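Local structure of beta-agarase (Persicobacter, 6AII) at residues A[22-27]-A[318-323]; A[114-119]-A[221-226]; A[142-147]-A[276-281]. The protein probably cleaves the beta-1,4 linkages of agarose as a GH16 family beta-agarase, giving neoagarobiose as product. All coordinates share one frame; numbering follows the deposited sequence.

The three contacts lie in the two sheets of a beta-sandwich, with interaction 2 touching both of the others. Interactions 1 and 2 belong to a single antiparallel sheet and have centres about 11 Å apart; Tyr321 O and Phe119 N, 2.9 Å apart in a probable hydrogen bond, join strand 312-325 to strand 118-125. Interaction 3 lies in the facing sheet, its centre about 10 Å from that of interaction 2. The two meet where Val114 N approaches Met280 O at 2.8 Å and where Trp223 packs on Ile146. The calcium ion lies about 10 Å from the Ile318 side chain of interaction 1, whereas interaction 3 includes the start of the strand that carries the probable catalytic acids.

Interaction 1: A[22-27]-A[318-323]; sequences KLQADM and IRVYTP
Lys22 and Thr322 make an antiparallel hydrogen-bonded pair, with Lys22 N 2.8 Å from Thr322 O; Leu23 and Tyr321 follow as a non-hydrogen-bonded pair, and Gln24 N ends the ladder on Val320 O at 2.7 Å, nearly straight (172°) and arriving from above the carbonyl plane. CD1 of Leu23 rests over one face of the Tyr321 ring, 3.7 Å from Tyr321 CE2. The ring's edge meets Arg319 NE in plane, while the guanidinium of Arg319 forms a salt bridge with Glu121. This is an edge of a GH16-type beta-sandwich: strand 19-23 pairs with strand 312-325, and beyond Met27 the chain runs on to calcium ligands Asp30 and Asn32. Val320, branched and apolar, suits the inner face, where its CG2 lies 3.6 Å from Met27 CB; Met27 and Ile318 also reach Leu282 of the opposing sheet. Val320 CG1 packs alongside Gln24 CB at 3.7 Å, and the extended Gln24 chain carries an amide whose NE2 donates to Asp26 OD1 at 2.9 Å, in the amide plane, and to His113 O. With OG1 of Thr322 set between its backbone N and carbonyl carbon (chi1 68°), CG2 faces Gln24 OE1 and OG1 shares a water with Lys22 O.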
loop_
_atom_site.group_PDB
_atom_site.type_symbol
_atom_site.label_atom_id
_atom_site.label_comp_id
_atom_site.label_asym_id
_atom_site.label_seq_id
_atom_site.Cartn_x
_atom_site.Cartn_y
_atom_site.Cartn_z
ATOM N N LYS A 22 17.436 11.063 -8.784
ATOM C CA LYS A 22 16.749 12.071 -9.546
ATOM C C LYS A 22 15.226 11.916 -9.416
ATOM O O LYS A 22 14.689 10.837 -9.625
ATOM C CB LYS A 22 17.131 11.974 -11.030
ATOM C CG LYS A 22 16.365 12.937 -11.922
ATOM C CD LYS A 22 16.546 12.750 -13.385
ATOM C CE LYS A 22 15.733 13.768 -14.155
ATOM N NZ LYS A 22 16.026 13.697 -15.599
ATOM N N LEU A 23 14.583 13.015 -9.003
ATOM C CA LEU A 23 13.112 12.964 -8.807
ATOM C C LEU A 23 12.395 12.617 -10.102
ATOM O O LEU A 23 12.692 13.208 -11.174
ATOM C CB LEU A 23 12.599 14.287 -8.232
ATOM C CG LEU A 23 11.154 14.232 -7.728
ATOM C CD1 LEU A 23 11.026 13.575 -6.353
ATOM C CD2 LEU A 23 10.587 15.635 -7.666
ATOM N N GLN A 24 11.466 11.653 -10.054
ATOM C CA GLN A 24 10.601 11.372 -11.189
ATOM C C GLN A 24 9.368 12.257 -11.063
ATOM O O GLN A 24 8.428 11.979 -10.288
ATOM C CB GLN A 24 10.276 9.877 -11.288
ATOM C CG GLN A 24 9.442 9.530 -12.525
ATOM C CD GLN A 24 9.204 8.055 -12.731
ATOM O OE1 GLN A 24 10.065 7.229 -12.394
ATOM N NE2 GLN A 24 8.045 7.726 -13.274
ATOM N N ALA A 25 9.335 13.352 -11.821
ATOM C CA ALA A 25 8.282 14.383 -11.609
ATOM C C ALA A 25 6.841 13.853 -11.774
ATOM O O ALA A 25 5.969 14.334 -11.058
ATOM C CB ALA A 25 8.532 15.518 -12.563
ATOM N N ASP A 26 6.578 12.937 -12.691
ATOM C CA ASP A 26 5.212 12.586 -13.039
ATOM C C ASP A 26 4.586 11.675 -11.977
ATOM O O ASP A 26 3.392 11.433 -12.015
ATOM C CB ASP A 26 5.101 11.969 -14.421
ATOM C CG ASP A 26 5.626 10.569 -14.599
ATOM O OD1 ASP A 26 6.433 10.106 -13.780
ATOM O OD2 ASP A 26 5.308 9.988 -15.629
ATOM N N MET A 27 5.397 11.260 -11.034
ATOM C CA MET A 27 4.917 10.312 -9.981
ATOM C C MET A 27 5.188 10.894 -8.593
ATOM O O MET A 27 5.167 10.154 -7.628
ATOM C CB MET A 27 5.635 8.963 -10.109
ATOM C CG MET A 27 5.227 8.142 -11.325
ATOM S SD MET A 27 3.516 7.620 -11.189
ATOM C CE MET A 27 3.716 6.209 -10.085
ATOM N N ILE A 318 3.933 11.897 -1.945
ATOM C CA ILE A 318 4.452 10.753 -2.625
ATOM C C ILE A 318 5.706 11.245 -3.342
ATOM O O ILE A 318 5.615 12.274 -4.041
ATOM C CB ILE A 318 3.464 10.161 -3.650
ATOM C CG1 ILE A 318 2.166 9.726 -2.986
ATOM C CG2 ILE A 318 4.109 9.078 -4.469
ATOM C CD1 ILE A 318 1.036 9.521 -3.964
ATOM N N ARG A 319 6.800 10.484 -3.255
ATOM C CA ARG A 319 8.025 10.880 -4.033
ATOM C C ARG A 319 8.631 9.632 -4.640
ATOM O O ARG A 319 8.647 8.543 -4.063
ATOM C CB ARG A 319 9.019 11.659 -3.171
ATOM C CG ARG A 319 9.668 10.842 -2.050
ATOM C CD ARG A 319 10.505 11.739 -1.161
ATOM N NE ARG A 319 11.275 10.982 -0.209
ATOM C CZ ARG A 319 12.371 11.351 0.416
ATOM N NH1 ARG A 319 12.969 12.504 0.076
ATOM N NH2 ARG A 319 12.823 10.615 1.433
ATOM N N VAL A 320 9.114 9.809 -5.875
ATOM C CA VAL A 320 9.709 8.771 -6.661
ATOM C C VAL A 320 11.066 9.252 -7.203
ATOM O O VAL A 320 11.108 10.390 -7.684
ATOM C CB VAL A 320 8.794 8.339 -7.811
ATOM C CG1 VAL A 320 9.471 7.352 -8.702
ATOM C CG2 VAL A 320 7.494 7.730 -7.245
ATOM N N TYR A 321 12.067 8.407 -7.063
ATOM C CA TYR A 321 13.418 8.751 -7.570
ATOM C C TYR A 321 13.969 7.569 -8.369
ATOM O O TYR A 321 13.767 6.414 -8.064
ATOM C CB TYR A 321 14.421 9.090 -6.469
ATOM C CG TYR A 321 14.087 10.227 -5.548
ATOM C CD1 TYR A 321 13.253 10.032 -4.444
ATOM C CD2 TYR A 321 14.581 11.496 -5.746
ATOM C CE1 TYR A 321 12.940 11.063 -3.587
ATOM C CE2 TYR A 321 14.242 12.525 -4.898
ATOM C CZ TYR A 321 13.468 12.312 -3.780
ATOM O OH TYR A 321 13.201 13.363 -2.950
ATOM N N THR A 322 14.800 7.907 -9.386
ATOM C CA THR A 322 15.570 6.953 -10.124
ATOM C C THR A 322 17.064 7.379 -10.046
ATOM O O THR A 322 17.383 8.526 -9.859
ATOM C CB THR A 322 15.094 6.818 -11.583
ATOM O OG1 THR A 322 15.413 8.064 -12.226
ATOM C CG2 THR A 322 13.634 6.415 -11.645
ATOM N N PRO A 323 17.985 6.423 -10.135
ATOM C CA PRO A 323 19.415 6.648 -10.003
ATOM C C PRO A 323 19.976 7.261 -11.285
ATOM O O PRO A 323 19.539 6.849 -12.405
ATOM C CB PRO A 323 20.107 5.284 -9.848
ATOM C CG PRO A 323 19.000 4.286 -9.799
ATOM C CD PRO A 323 17.735 4.974 -10.200
HETATM O O HOH W 1 13.638 10.197 -12.214
#

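Interaction 2: A[114-119]-A[221-226]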
loop_
_atom_site.group_PDB
_atom_site.type_symbol
_atom_site.label_atom_id
_atom_site.label_comp_id
_atom_site.label_asym_id
_atom_site.label_seq_id
_atom_site.Cartn_x
_atom_site.Cartn_y
_atom_site.Cartn_z
ATOM N N VAL A 114 6.196 3.322 -12.828
ATOM C CA VAL A 114 7.584 3.166 -12.444
ATOM C C VAL A 114 8.107 1.802 -12.886
ATOM O O VAL A 114 7.337 0.870 -13.105
ATOM C CB VAL A 114 7.771 3.361 -10.931
ATOM C CG1 VAL A 114 7.241 4.707 -10.467
ATOM C CG2 VAL A 114 7.093 2.276 -10.156
ATOM N N GLN A 115 9.419 1.721 -13.024
ATOM C CA GLN A 115 10.128 0.491 -13.330
ATOM C C GLN A 115 11.504 0.539 -12.692
ATOM O O GLN A 115 12.141 1.647 -12.589
ATOM C CB GLN A 115 10.228 0.339 -14.863
ATOM C CG GLN A 115 10.982 -0.884 -15.300
ATOM C CD GLN A 115 10.923 -1.039 -16.802
ATOM O OE1 GLN A 115 11.178 -0.076 -17.536
ATOM N NE2 GLN A 115 10.601 -2.247 -17.241
ATOM N N TYR A 116 12.031 -0.615 -12.332
ATOM C CA TYR A 116 13.321 -0.703 -11.709
ATOM C C TYR A 116 14.362 -0.055 -12.637
ATOM O O TYR A 116 14.170 -0.135 -13.856
ATOM C CB TYR A 116 13.763 -2.150 -11.476
ATOM C CG TYR A 116 14.162 -2.927 -12.709
ATOM C CD1 TYR A 116 13.204 -3.510 -13.493
ATOM C CD2 TYR A 116 15.472 -2.917 -13.147
ATOM C CE1 TYR A 116 13.540 -4.142 -14.684
ATOM C CE2 TYR A 116 15.818 -3.537 -14.341
ATOM C CZ TYR A 116 14.850 -4.150 -15.091
ATOM O OH TYR A 116 15.142 -4.811 -16.280
ATOM N N PRO A 117 15.436 0.459 -12.099
ATOM C CA PRO A 117 15.724 0.791 -10.700
ATOM C C PRO A 117 14.920 2.030 -10.271
ATOM O O PRO A 117 14.910 3.140 -10.902
ATOM C CB PRO A 117 17.248 1.009 -10.606
ATOM C CG PRO A 117 17.604 1.522 -11.985
ATOM C CD PRO A 117 16.552 0.980 -12.939
ATOM N N VAL A 118 14.163 1.907 -9.174
ATOM C CA VAL A 118 13.341 3.034 -8.738
ATOM C C VAL A 118 13.060 2.943 -7.233
ATOM O O VAL A 118 12.896 1.852 -6.723
ATOM C CB VAL A 118 12.027 3.065 -9.506
ATOM C CG1 VAL A 118 11.215 1.799 -9.295
ATOM C CG2 VAL A 118 11.191 4.302 -9.219
ATOM N N PHE A 119 13.023 4.084 -6.594
ATOM C CA PHE A 119 12.671 4.183 -5.168
ATOM C C PHE A 119 11.325 4.907 -5.103
ATOM O O PHE A 119 11.166 6.059 -5.660
ATOM C CB PHE A 119 13.760 4.896 -4.372
ATOM C CG PHE A 119 13.360 5.099 -2.932
ATOM C CD1 PHE A 119 13.533 4.085 -2.010
ATOM C CD2 PHE A 119 12.904 6.330 -2.478
ATOM C CE1 PHE A 119 13.169 4.273 -0.683
ATOM C CE2 PHE A 119 12.548 6.510 -1.142
ATOM C CZ PHE A 119 12.685 5.493 -0.251
ATOM N N VAL A 221 9.801 1.639 -0.972
ATOM C CA VAL A 221 10.489 0.440 -1.514
ATOM C C VAL A 221 11.526 0.895 -2.531
ATOM O O VAL A 221 11.224 1.792 -3.305
ATOM C CB VAL A 221 9.501 -0.553 -2.129
ATOM C CG1 VAL A 221 8.839 -0.016 -3.384
ATOM C CG2 VAL A 221 10.152 -1.879 -2.463
ATOM N N TYR A 222 12.687 0.240 -2.490
ATOM C CA TYR A 222 13.657 0.345 -3.558
ATOM C C TYR A 222 13.522 -0.936 -4.380
ATOM O O TYR A 222 13.904 -2.009 -3.940
ATOM C CB TYR A 222 15.079 0.528 -3.014
ATOM C CG TYR A 222 16.192 0.669 -4.043
ATOM C CD1 TYR A 222 15.908 1.134 -5.321
ATOM C CD2 TYR A 222 17.503 0.397 -3.690
ATOM C CE1 TYR A 222 16.934 1.298 -6.247
ATOM C CE2 TYR A 222 18.535 0.596 -4.603
ATOM C CZ TYR A 222 18.234 1.028 -5.872
ATOM O OH TYR A 222 19.188 1.253 -6.847
ATOM N N TRP A 223 12.962 -0.783 -5.566
ATOM C CA TRP A 223 12.913 -1.836 -6.528
ATOM C C TRP A 223 14.179 -1.706 -7.408
ATOM O O TRP A 223 14.177 -0.914 -8.335
ATOM C CB TRP A 223 11.630 -1.744 -7.336
ATOM C CG TRP A 223 11.420 -2.726 -8.453
ATOM C CD1 TRP A 223 12.112 -3.876 -8.730
ATOM C CD2 TRP A 223 10.452 -2.550 -9.507
ATOM N NE1 TRP A 223 11.550 -4.459 -9.853
ATOM C CE2 TRP A 223 10.582 -3.651 -10.369
ATOM C CE3 TRP A 223 9.443 -1.585 -9.744
ATOM C CZ2 TRP A 223 9.744 -3.793 -11.495
ATOM C CZ3 TRP A 223 8.635 -1.730 -10.857
ATOM C CH2 TRP A 223 8.784 -2.840 -11.702
ATOM N N LYS A 224 15.201 -2.379 -6.977
ATOM C CA LYS A 224 16.567 -2.113 -7.444
ATOM C C LYS A 224 16.819 -2.819 -8.799
ATOM O O LYS A 224 17.349 -2.216 -9.774
ATOM C CB LYS A 224 17.579 -2.574 -6.414
ATOM C CG LYS A 224 19.008 -2.452 -6.894
ATOM C CD LYS A 224 19.989 -2.772 -5.777
ATOM C CE LYS A 224 21.445 -2.701 -6.173
ATOM N NZ LYS A 224 22.250 -2.912 -4.948
ATOM N N ASP A 225 16.366 -4.060 -8.872
ATOM C CA ASP A 225 16.528 -4.886 -10.068
ATOM C C ASP A 225 15.467 -5.975 -9.984
ATOM O O ASP A 225 14.701 -6.042 -8.997
ATOM C CB ASP A 225 17.975 -5.407 -10.211
ATOM C CG ASP A 225 18.464 -6.392 -9.174
ATOM O OD1 ASP A 225 17.817 -7.435 -8.987
ATOM O OD2 ASP A 225 19.480 -6.092 -8.525
ATOM N N PRO A 226 15.344 -6.802 -11.029
ATOM C CA PRO A 226 14.249 -7.724 -11.056
ATOM C C PRO A 226 14.288 -8.774 -9.937
ATOM O O PRO A 226 13.255 -9.404 -9.748
ATOM C CB PRO A 226 14.313 -8.387 -12.459
ATOM C CG PRO A 226 14.993 -7.296 -13.269
ATOM C CD PRO A 226 16.052 -6.780 -12.339
#
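Tyr116 CB sits squarely over the five-membered ring of Trp223, 3.5 Å from its centroid and 8° off the normal, and Tyr116 N lies above the middle of the same indole, so the backbone runs across a broad aromatic floor. The phenol ring is turned 53° from the five-membered ring. Tyr116 CG occupies the space between backbone N and carbonyl carbon (chi1 72°), which swings the ring out to Pro226, whose CG lies over one face, 3.9 Å from the centroid. The cis peptide before Pro117 turns the chain into strand 118-125 of the sandwich, where Val118 and Trp223 form an antiparallel hydrogen-bonded pair; Val118 N is 2.9 Å from Trp223 O. On that pair's face Val118 CG1 touches Trp223 CE3 at 3.8 Å, Ile146 of the facing sheet packs against the opposite side of the indole, and Trp223 NE1 bonds Leu276 O. Replacing Trp223 by an alanine is likely to open a gap between Tyr116 and Ile146 and leave the Leu276 carbonyl without the indole N-H. On the other face of the sheet, Tyr222 turns its edge to Val118 O, in plane and 3.4 Å from Tyr222 CD1, and Trp21 meets the ring edge-to-face.

Interaction 3: A[142-147]-A[276-281]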
loop_
_atom_site.group_PDB
_atom_site.type_symbol
_atom_site.label_atom_id
_atom_site.label_comp_id
_atom_site.label_asym_id
_atom_site.label_seq_id
_atom_site.Cartn_x
_atom_site.Cartn_y
_atom_site.Cartn_z
ATOM N N ASP A 142 -1.683 -7.009 -14.611
ATOM C CA ASP A 142 -2.042 -7.625 -13.342
ATOM C C ASP A 142 -1.190 -8.844 -12.988
ATOM O O ASP A 142 -1.532 -9.567 -12.045
ATOM C CB ASP A 142 -3.519 -7.984 -13.230
ATOM C CG ASP A 142 -4.442 -6.790 -13.220
ATOM O OD1 ASP A 142 -4.043 -5.705 -12.706
ATOM O OD2 ASP A 142 -5.559 -6.946 -13.743
ATOM N N TYR A 143 -0.068 -9.061 -13.633
ATOM C CA TYR A 143 0.736 -10.232 -13.390
ATOM C C TYR A 143 1.811 -9.992 -12.315
ATOM O O TYR A 143 2.348 -10.973 -11.741
ATOM C CB TYR A 143 1.427 -10.719 -14.663
ATOM C CG TYR A 143 0.610 -11.763 -15.393
ATOM C CD1 TYR A 143 -0.439 -11.405 -16.225
ATOM C CD2 TYR A 143 0.816 -13.108 -15.135
ATOM C CE1 TYR A 143 -1.215 -12.372 -16.849
ATOM C CE2 TYR A 143 0.046 -14.083 -15.736
ATOM C CZ TYR A 143 -0.968 -13.709 -16.595
ATOM O OH TYR A 143 -1.714 -14.708 -17.157
ATOM N N GLU A 144 2.222 -8.728 -12.100
ATOM C CA GLU A 144 3.357 -8.464 -11.209
ATOM C C GLU A 144 2.996 -7.278 -10.309
ATOM O O GLU A 144 2.517 -6.271 -10.774
ATOM C CB GLU A 144 4.644 -8.150 -11.966
ATOM C CG GLU A 144 5.135 -9.334 -12.794
ATOM C CD GLU A 144 6.342 -9.100 -13.668
ATOM O OE1 GLU A 144 7.057 -8.086 -13.460
ATOM O OE2 GLU A 144 6.580 -9.987 -14.565
ATOM N N GLU A 145 3.188 -7.441 -9.017
ATOM C CA GLU A 145 2.704 -6.465 -8.004
ATOM C C GLU A 145 3.762 -6.322 -6.896
ATOM O O GLU A 145 4.351 -7.307 -6.467
ATOM C CB GLU A 145 1.387 -7.005 -7.454
ATOM C CG GLU A 145 0.867 -6.311 -6.183
ATOM C CD GLU A 145 -0.418 -6.864 -5.624
ATOM O OE1 GLU A 145 -1.164 -7.419 -6.452
ATOM O OE2 GLU A 145 -0.686 -6.699 -4.369
ATOM N N ILE A 146 3.897 -5.108 -6.348
ATOM C CA ILE A 146 4.706 -4.893 -5.163
ATOM C C ILE A 146 3.854 -4.198 -4.102
ATOM O O ILE A 146 3.252 -3.205 -4.386
ATOM C CB ILE A 146 5.953 -4.056 -5.537
ATOM C CG1 ILE A 146 6.859 -4.836 -6.482
ATOM C CG2 ILE A 146 6.697 -3.604 -4.262
ATOM C CD1 ILE A 146 7.917 -3.972 -7.170
ATOM N N ASP A 147 3.847 -4.725 -2.891
ATOM C CA ASP A 147 3.037 -4.147 -1.803
ATOM C C ASP A 147 3.973 -3.399 -0.834
ATOM O O ASP A 147 4.732 -4.072 -0.057
ATOM C CB ASP A 147 2.316 -5.239 -1.035
ATOM C CG ASP A 147 1.472 -6.064 -1.990
ATOM O OD1 ASP A 147 0.712 -5.457 -2.769
ATOM O OD2 ASP A 147 1.722 -7.290 -2.033
ATOM N N LEU A 276 10.952 -9.541 -11.439
ATOM C CA LEU A 276 9.958 -8.461 -11.471
ATOM C C LEU A 276 10.431 -7.379 -12.446
ATOM O O LEU A 276 11.350 -6.649 -12.095
ATOM C CB LEU A 276 9.859 -7.850 -10.069
ATOM C CG LEU A 276 9.136 -8.700 -9.036
ATOM C CD1 LEU A 276 9.269 -8.079 -7.637
ATOM C CD2 LEU A 276 7.703 -8.837 -9.402
ATOM N N THR A 277 9.805 -7.242 -13.607
ATOM C CA THR A 277 10.285 -6.301 -14.607
ATOM C C THR A 277 9.219 -5.371 -15.125
ATOM O O THR A 277 9.569 -4.389 -15.795
ATOM C CB THR A 277 10.879 -7.007 -15.847
ATOM O OG1 THR A 277 9.872 -7.738 -16.531
ATOM C CG2 THR A 277 12.010 -7.938 -15.494
ATOM N N LYS A 278 7.932 -5.687 -14.992
ATOM C CA LYS A 278 6.941 -4.981 -15.772
ATOM C C LYS A 278 6.650 -3.604 -15.162
ATOM O O LYS A 278 6.508 -3.505 -13.921
ATOM C CB LYS A 278 5.663 -5.791 -15.835
ATOM C CG LYS A 278 5.816 -7.065 -16.653
ATOM C CD LYS A 278 4.588 -7.933 -16.694
ATOM C CE LYS A 278 4.843 -9.070 -17.669
ATOM N NZ LYS A 278 3.744 -10.037 -17.561
ATOM N N PRO A 279 6.498 -2.575 -15.956
ATOM C CA PRO A 279 6.179 -1.226 -15.392
ATOM C C PRO A 279 4.905 -1.294 -14.563
ATOM O O PRO A 279 3.970 -1.976 -14.945
ATOM C CB PRO A 279 5.984 -0.313 -16.600
ATOM C CG PRO A 279 6.956 -0.935 -17.603
ATOM C CD PRO A 279 6.756 -2.426 -17.414
ATOM N N MET A 280 4.895 -0.523 -13.460
ATOM C CA MET A 280 3.784 -0.568 -12.551
ATOM C C MET A 280 3.193 0.816 -12.292
ATOM O O MET A 280 3.927 1.827 -12.178
ATOM C CB MET A 280 4.204 -1.183 -11.227
ATOM C CG MET A 280 4.720 -2.574 -11.372
ATOM S SD MET A 280 5.035 -3.318 -9.727
ATOM C CE MET A 280 5.812 -4.835 -10.256
ATOM N N LYS A 281 1.861 0.828 -12.098
ATOM C CA LYS A 281 1.160 2.034 -11.604
ATOM C C LYS A 281 1.159 1.952 -10.065
ATOM O O LYS A 281 1.179 0.830 -9.548
ATOM C CB LYS A 281 -0.277 2.135 -12.089
ATOM C CG LYS A 281 -0.378 2.419 -13.594
ATOM C CD LYS A 281 -1.791 2.502 -14.076
ATOM C CE LYS A 281 -1.828 2.820 -15.563
ATOM N NZ LYS A 281 -3.241 3.026 -15.966
HETATM O O HOH W 2 8.937 -10.109 -15.594
HETATM O O HOH W 3 4.816 -11.719 -15.421
#
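Glu144 reaches from its strand into the bend at 276-278, and its side chain changes character along its length. CB is held among apolar groups, 3.9 Å from Met280 CE and 4.1 Å from Leu276 CD2. CG stands anti to the carbonyl carbon (chi1 -64°), and the chain continues extended, carrying the carboxylate straight out to the turn. There the side chain crosses that of Lys278 at about a right angle, carboxyl carbon CD lying 3.7 Å from Lys278 CG, so the lysine methylenes pass across the carboxylate. OE1 takes two backbone N-H groups: Thr277 N at 2.9 Å on the syn side, 20° out of the carboxylate plane, and Lys278 N at 3.0 Å from above the other face. Two donors gripping one oxygen from opposite faces restrict the carboxylate's rotation and satisfy successive amides of a loop.

Strand 144-151 is separated from strand 280-287 in its sheet by strand 132-139, and it carries the E-x-D start of the GH16 signature, Glu145 and Asp147; Glu145 points away from this contact, and in relatives the corresponding first glutamate is the nucleophile. Ile146, between them, points the other way, toward segment 276-281, where its CD1 packs 3.8 Å from Met280 CE; the unbranched, extended Met280 crosses Ile146 at about a right angle and lays its terminal methyl on it.

At the tip, OE2 accepts from two waters. One of them accepts a hydrogen bond from Thr277 OG1; the other is 2.9 Å from Lys278 NZ, bridging opposite charges whose own separation, Glu144 OE2 to Lys278 NZ, is 4.1 Å, too long for a salt bridge. Lys278 NZ instead forms its salt bridge with Asp141, so the ammonium is likely to stabilise the Glu144 carboxylate mainly through space and through that water.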